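Local coordinates for fatty acid CoA ligase (Marinactinospora thermotolerans, PDB 6SQ8), which belongs to the ANL superfamily of AMP-binding enzymes and binds adenosine monophosphate and 1-ethanoyl-9H-pyrido[3,4-b]indole-3-carboxylic acid in this structure, at residues 149-161 with 168-180. Residues are numbered along the deposited sequence; the frame is centred on the assembly and turned at random.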
loop_
_atom_site.group_PDB
_atom_site.type_symbol
_atom_site.label_atom_id
_atom_site.label_comp_id
_atom_site.label_asym_id
_atom_site.label_seq_id
_atom_site.Cartn_x
_atom_site.Cartn_y
_atom_site.Cartn_z
ATOM N N ARG A 149 6.524 -5.863 -26.958
ATOM C CA ARG A 149 7.440 -6.998 -26.862
ATOM C C ARG A 149 7.068 -7.776 -25.583
ATOM O O ARG A 149 6.399 -7.242 -24.696
ATOM C CB ARG A 149 8.899 -6.515 -26.834
ATOM C CG ARG A 149 9.231 -5.385 -27.805
ATOM C CD ARG A 149 10.695 -4.966 -27.780
ATOM N NE ARG A 149 11.168 -4.491 -26.482
ATOM C CZ ARG A 149 12.391 -3.999 -26.236
ATOM N NH1 ARG A 149 13.202 -3.701 -27.235
ATOM N NH2 ARG A 149 12.802 -3.813 -24.992
ATOM N N GLU A 150 7.515 -9.031 -25.498
ATOM C CA GLU A 150 7.195 -9.935 -24.414
ATOM C C GLU A 150 8.343 -10.017 -23.413
ATOM O O GLU A 150 9.465 -10.290 -23.793
ATOM C CB GLU A 150 6.974 -11.338 -24.965
ATOM C CG GLU A 150 5.560 -11.550 -25.444
ATOM C CD GLU A 150 4.630 -11.982 -24.329
ATOM O OE1 GLU A 150 3.650 -11.273 -24.091
ATOM O OE2 GLU A 150 4.879 -13.027 -23.676
ATOM N N HIS A 151 8.036 -9.824 -22.125
ATOM C CA HIS A 151 8.990 -10.132 -21.074
ATOM C C HIS A 151 9.229 -11.639 -21.091
ATOM O O HIS A 151 8.283 -12.416 -21.014
ATOM C CB HIS A 151 8.488 -9.583 -19.727
ATOM C CG HIS A 151 9.536 -9.437 -18.673
ATOM N ND1 HIS A 151 10.206 -10.514 -18.134
ATOM C CD2 HIS A 151 9.987 -8.355 -18.010
ATOM C CE1 HIS A 151 11.046 -10.095 -17.205
ATOM N NE2 HIS A 151 10.927 -8.779 -17.100
ATOM N N PRO A 152 10.490 -12.114 -21.234
ATOM C CA PRO A 152 10.774 -13.547 -21.224
ATOM C C PRO A 152 10.147 -14.311 -20.046
ATOM O O PRO A 152 9.766 -15.465 -20.231
ATOM C CB PRO A 152 12.305 -13.628 -21.090
ATOM C CG PRO A 152 12.813 -12.311 -21.637
ATOM C CD PRO A 152 11.705 -11.300 -21.416
ATOM N N GLU A 153 10.064 -13.684 -18.861
ATOM C CA GLU A 153 9.561 -14.374 -17.661
ATOM C C GLU A 153 8.248 -13.743 -17.168
ATOM O O GLU A 153 7.814 -14.038 -16.069
ATOM C CB GLU A 153 10.635 -14.484 -16.571
ATOM C CG GLU A 153 11.698 -13.405 -16.573
ATOM C CD GLU A 153 13.102 -13.928 -16.385
ATOM O OE1 GLU A 153 13.696 -14.265 -17.411
ATOM O OE2 GLU A 153 13.599 -13.994 -15.224
ATOM N N GLY A 154 7.602 -12.927 -18.003
ATOM C CA GLY A 154 6.218 -12.468 -17.783
ATOM C C GLY A 154 6.045 -11.482 -16.623
ATOM O O GLY A 154 4.941 -11.329 -16.089
ATOM N N ILE A 155 7.121 -10.783 -16.245
ATOM C CA ILE A 155 7.130 -9.876 -15.100
ATOM C C ILE A 155 6.730 -8.467 -15.554
ATOM O O ILE A 155 7.232 -7.949 -16.566
ATOM C CB ILE A 155 8.505 -9.906 -14.414
ATOM C CG1 ILE A 155 8.889 -11.335 -14.022
ATOM C CG2 ILE A 155 8.542 -8.967 -13.214
ATOM C CD1 ILE A 155 7.839 -12.059 -13.209
ATOM N N ALA A 156 5.795 -7.871 -14.798
ATOM C CA ALA A 156 5.267 -6.541 -15.069
ATOM C C ALA A 156 5.928 -5.512 -14.149
ATOM O O ALA A 156 6.183 -4.383 -14.571
ATOM C CB ALA A 156 3.771 -6.543 -14.888
ATOM N N VAL A 157 6.166 -5.909 -12.892
ATOM C CA VAL A 157 6.626 -5.017 -11.838
ATOM C C VAL A 157 7.608 -5.760 -10.936
ATOM O O VAL A 157 7.388 -6.930 -10.613
ATOM C CB VAL A 157 5.462 -4.479 -10.983
ATOM C CG1 VAL A 157 5.971 -3.644 -9.815
ATOM C CG2 VAL A 157 4.446 -3.699 -11.808
ATOM N N VAL A 158 8.664 -5.045 -10.523
ATOM C CA VAL A 158 9.443 -5.426 -9.361
ATOM C C VAL A 158 9.456 -4.237 -8.403
ATOM O O VAL A 158 9.774 -3.130 -8.792
ATOM C CB VAL A 158 10.866 -5.893 -9.705
ATOM C CG1 VAL A 158 11.623 -6.322 -8.457
ATOM C CG2 VAL A 158 10.851 -7.021 -10.729
ATOM N N ALA A 159 9.068 -4.500 -7.155
ATOM C CA ALA A 159 8.879 -3.510 -6.123
ATOM C C ALA A 159 9.603 -4.002 -4.868
ATOM O O ALA A 159 9.449 -5.165 -4.494
ATOM C CB ALA A 159 7.408 -3.340 -5.876
ATOM N N PHE A 160 10.405 -3.126 -4.252
ATOM C CA PHE A 160 11.304 -3.541 -3.189
ATOM C C PHE A 160 10.679 -3.304 -1.807
ATOM O O PHE A 160 10.080 -2.302 -1.546
ATOM C CB PHE A 160 12.673 -2.875 -3.362
ATOM C CG PHE A 160 13.481 -3.519 -4.455
ATOM C CD1 PHE A 160 13.315 -3.128 -5.770
ATOM C CD2 PHE A 160 14.372 -4.547 -4.178
ATOM C CE1 PHE A 160 14.049 -3.726 -6.783
ATOM C CE2 PHE A 160 15.101 -5.147 -5.198
ATOM C CZ PHE A 160 14.929 -4.746 -6.501
ATOM N N THR A 161 10.865 -4.322 -0.957
ATOM C CA THR A 161 10.592 -4.404 0.450
ATOM C C THR A 161 11.417 -3.305 1.142
ATOM O O THR A 161 11.105 -2.822 2.238
ATOM C CB THR A 161 10.895 -5.867 0.843
ATOM O OG1 THR A 161 9.873 -6.681 0.245
ATOM C CG2 THR A 161 11.056 -6.120 2.334
ATOM N N PRO A 168 16.295 -5.292 1.811
ATOM C CA PRO A 168 15.364 -5.218 0.670
ATOM C C PRO A 168 15.346 -6.342 -0.398
ATOM O O PRO A 168 16.257 -6.459 -1.224
ATOM C CB PRO A 168 15.794 -3.907 -0.011
ATOM C CG PRO A 168 16.351 -3.065 1.115
ATOM C CD PRO A 168 17.117 -4.070 1.944
ATOM N N LYS A 169 14.268 -7.127 -0.403
ATOM C CA LYS A 169 13.956 -8.122 -1.440
ATOM C C LYS A 169 13.116 -7.462 -2.528
ATOM O O LYS A 169 12.294 -6.635 -2.225
ATOM C CB LYS A 169 13.102 -9.245 -0.842
ATOM C CG LYS A 169 13.589 -9.831 0.474
ATOM C CD LYS A 169 12.496 -10.119 1.500
ATOM C CE LYS A 169 12.907 -9.772 2.916
ATOM N NZ LYS A 169 12.029 -10.455 3.894
ATOM N N GLY A 170 13.271 -7.895 -3.779
ATOM C CA GLY A 170 12.467 -7.396 -4.892
ATOM C C GLY A 170 11.296 -8.316 -5.188
ATOM O O GLY A 170 11.487 -9.410 -5.682
ATOM N N VAL A 171 10.083 -7.853 -4.892
ATOM C CA VAL A 171 8.873 -8.614 -5.171
ATOM C C VAL A 171 8.573 -8.519 -6.667
ATOM O O VAL A 171 8.305 -7.444 -7.163
ATOM C CB VAL A 171 7.675 -8.100 -4.352
ATOM C CG1 VAL A 171 6.369 -8.651 -4.880
ATOM C CG2 VAL A 171 7.830 -8.379 -2.869
ATOM N N ALA A 172 8.572 -9.667 -7.352
ATOM C CA ALA A 172 8.254 -9.741 -8.772
ATOM C C ALA A 172 6.799 -10.156 -8.956
ATOM O O ALA A 172 6.405 -11.233 -8.501
ATOM C CB ALA A 172 9.166 -10.731 -9.452
ATOM N N HIS A 173 6.034 -9.309 -9.641
ATOM C CA HIS A 173 4.633 -9.576 -9.950
ATOM C C HIS A 173 4.465 -9.821 -11.452
ATOM O O HIS A 173 4.944 -9.041 -12.296
ATOM C CB HIS A 173 3.740 -8.426 -9.478
ATOM C CG HIS A 173 3.176 -8.646 -8.116
ATOM N ND1 HIS A 173 3.617 -7.942 -7.004
ATOM C CD2 HIS A 173 2.255 -9.536 -7.678
ATOM C CE1 HIS A 173 2.967 -8.370 -5.942
ATOM N NE2 HIS A 173 2.125 -9.356 -6.327
ATOM N N SER A 174 3.734 -10.891 -11.779
ATOM C CA SER A 174 3.509 -11.289 -13.146
ATOM C C SER A 174 2.510 -10.337 -13.803
ATOM O O SER A 174 1.724 -9.674 -13.129
ATOM C CB SER A 174 3.031 -12.715 -13.215
ATOM O OG SER A 174 1.621 -12.796 -13.025
ATOM N N SER A 175 2.538 -10.302 -15.135
ATOM C CA SER A 175 1.537 -9.589 -15.904
ATOM C C SER A 175 0.150 -10.188 -15.634
ATOM O O SER A 175 -0.846 -9.468 -15.686
ATOM C CB SER A 175 1.867 -9.592 -17.375
ATOM O OG SER A 175 3.032 -8.829 -17.631
ATOM N N THR A 176 0.093 -11.500 -15.367
ATOM C CA THR A 176 -1.168 -12.176 -15.084
ATOM C C THR A 176 -1.740 -11.692 -13.754
ATOM O O THR A 176 -2.932 -11.443 -13.640
ATOM C CB THR A 176 -1.018 -13.696 -14.975
ATOM O OG1 THR A 176 -0.354 -14.155 -16.147
ATOM C CG2 THR A 176 -2.350 -14.400 -14.832
ATOM N N ALA A 177 -0.864 -11.615 -12.754
ATOM C CA ALA A 177 -1.225 -11.185 -11.424
ATOM C C ALA A 177 -1.791 -9.752 -11.461
ATOM O O ALA A 177 -2.800 -9.489 -10.823
ATOM C CB ALA A 177 -0.019 -11.307 -10.514
ATOM N N MET A 178 -1.155 -8.860 -12.226
ATOM C CA MET A 178 -1.592 -7.459 -12.310
ATOM C C MET A 178 -2.939 -7.370 -13.033
ATOM O O MET A 178 -3.753 -6.495 -12.718
ATOM C CB MET A 178 -0.580 -6.566 -13.038
ATOM C CG MET A 178 0.674 -6.287 -12.213
ATOM S SD MET A 178 0.330 -5.981 -10.453
ATOM C CE MET A 178 1.458 -4.618 -10.169
ATOM N N SER A 179 -3.169 -8.273 -13.996
ATOM C CA SER A 179 -4.461 -8.357 -14.664
ATOM C C SER A 179 -5.539 -8.789 -13.657
ATOM O O SER A 179 -6.651 -8.248 -13.669
ATOM C CB SER A 179 -4.428 -9.282 -15.853
ATOM O OG SER A 179 -5.618 -9.149 -16.632
ATOM N N ALA A 180 -5.211 -9.757 -12.789
ATOM C CA ALA A 180 -6.150 -10.234 -11.788
ATOM C C ALA A 180 -6.530 -9.092 -10.837
ATOM O O ALA A 180 -7.682 -9.011 -10.402
ATOM C CB ALA A 180 -5.566 -11.415 -11.036
#
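V157 and H173 form a hydrogen-bonded pair in an antiparallel hairpin, a worked example of how a classic beta bulge lets two strands stay bonded while the register slips by one. The sequence from T161 to G170, TSGTTGTPKG, which spans the partly unmodelled loop, matches the Ser/Thr/Gly-rich signature, often called the P-loop, of AMP-binding enzymes; the side chain of T161 lies about 6 Å from the bound AMP.

Backbone bonds carry the ladder. A156 and V157 both turn their N-H to H173 O, at 2.9 Å from A156 N and a weak 3.4 Å from V157 N, while H173 N returns a nearly straight bond to V157 O (173°). A159 pairs with V171 in both directions, and T161 N closes the series on K169 O. At the other end S175 N reaches G154 O, just where S174 caps helix 175-189 through OG, 2.8 Å from A177 N.

Apolar contacts divide between the faces. On that of V157, the side chain of M178, bent at chi2 (-40°) and chi3, crosses V157 at about a right angle, with M178 CE 3.5 Å from V157 CG2. On the V158 side, F160 lies over G170, whose CA makes a CH-pi contact 3.7 Å from the centroid of the F160 ring.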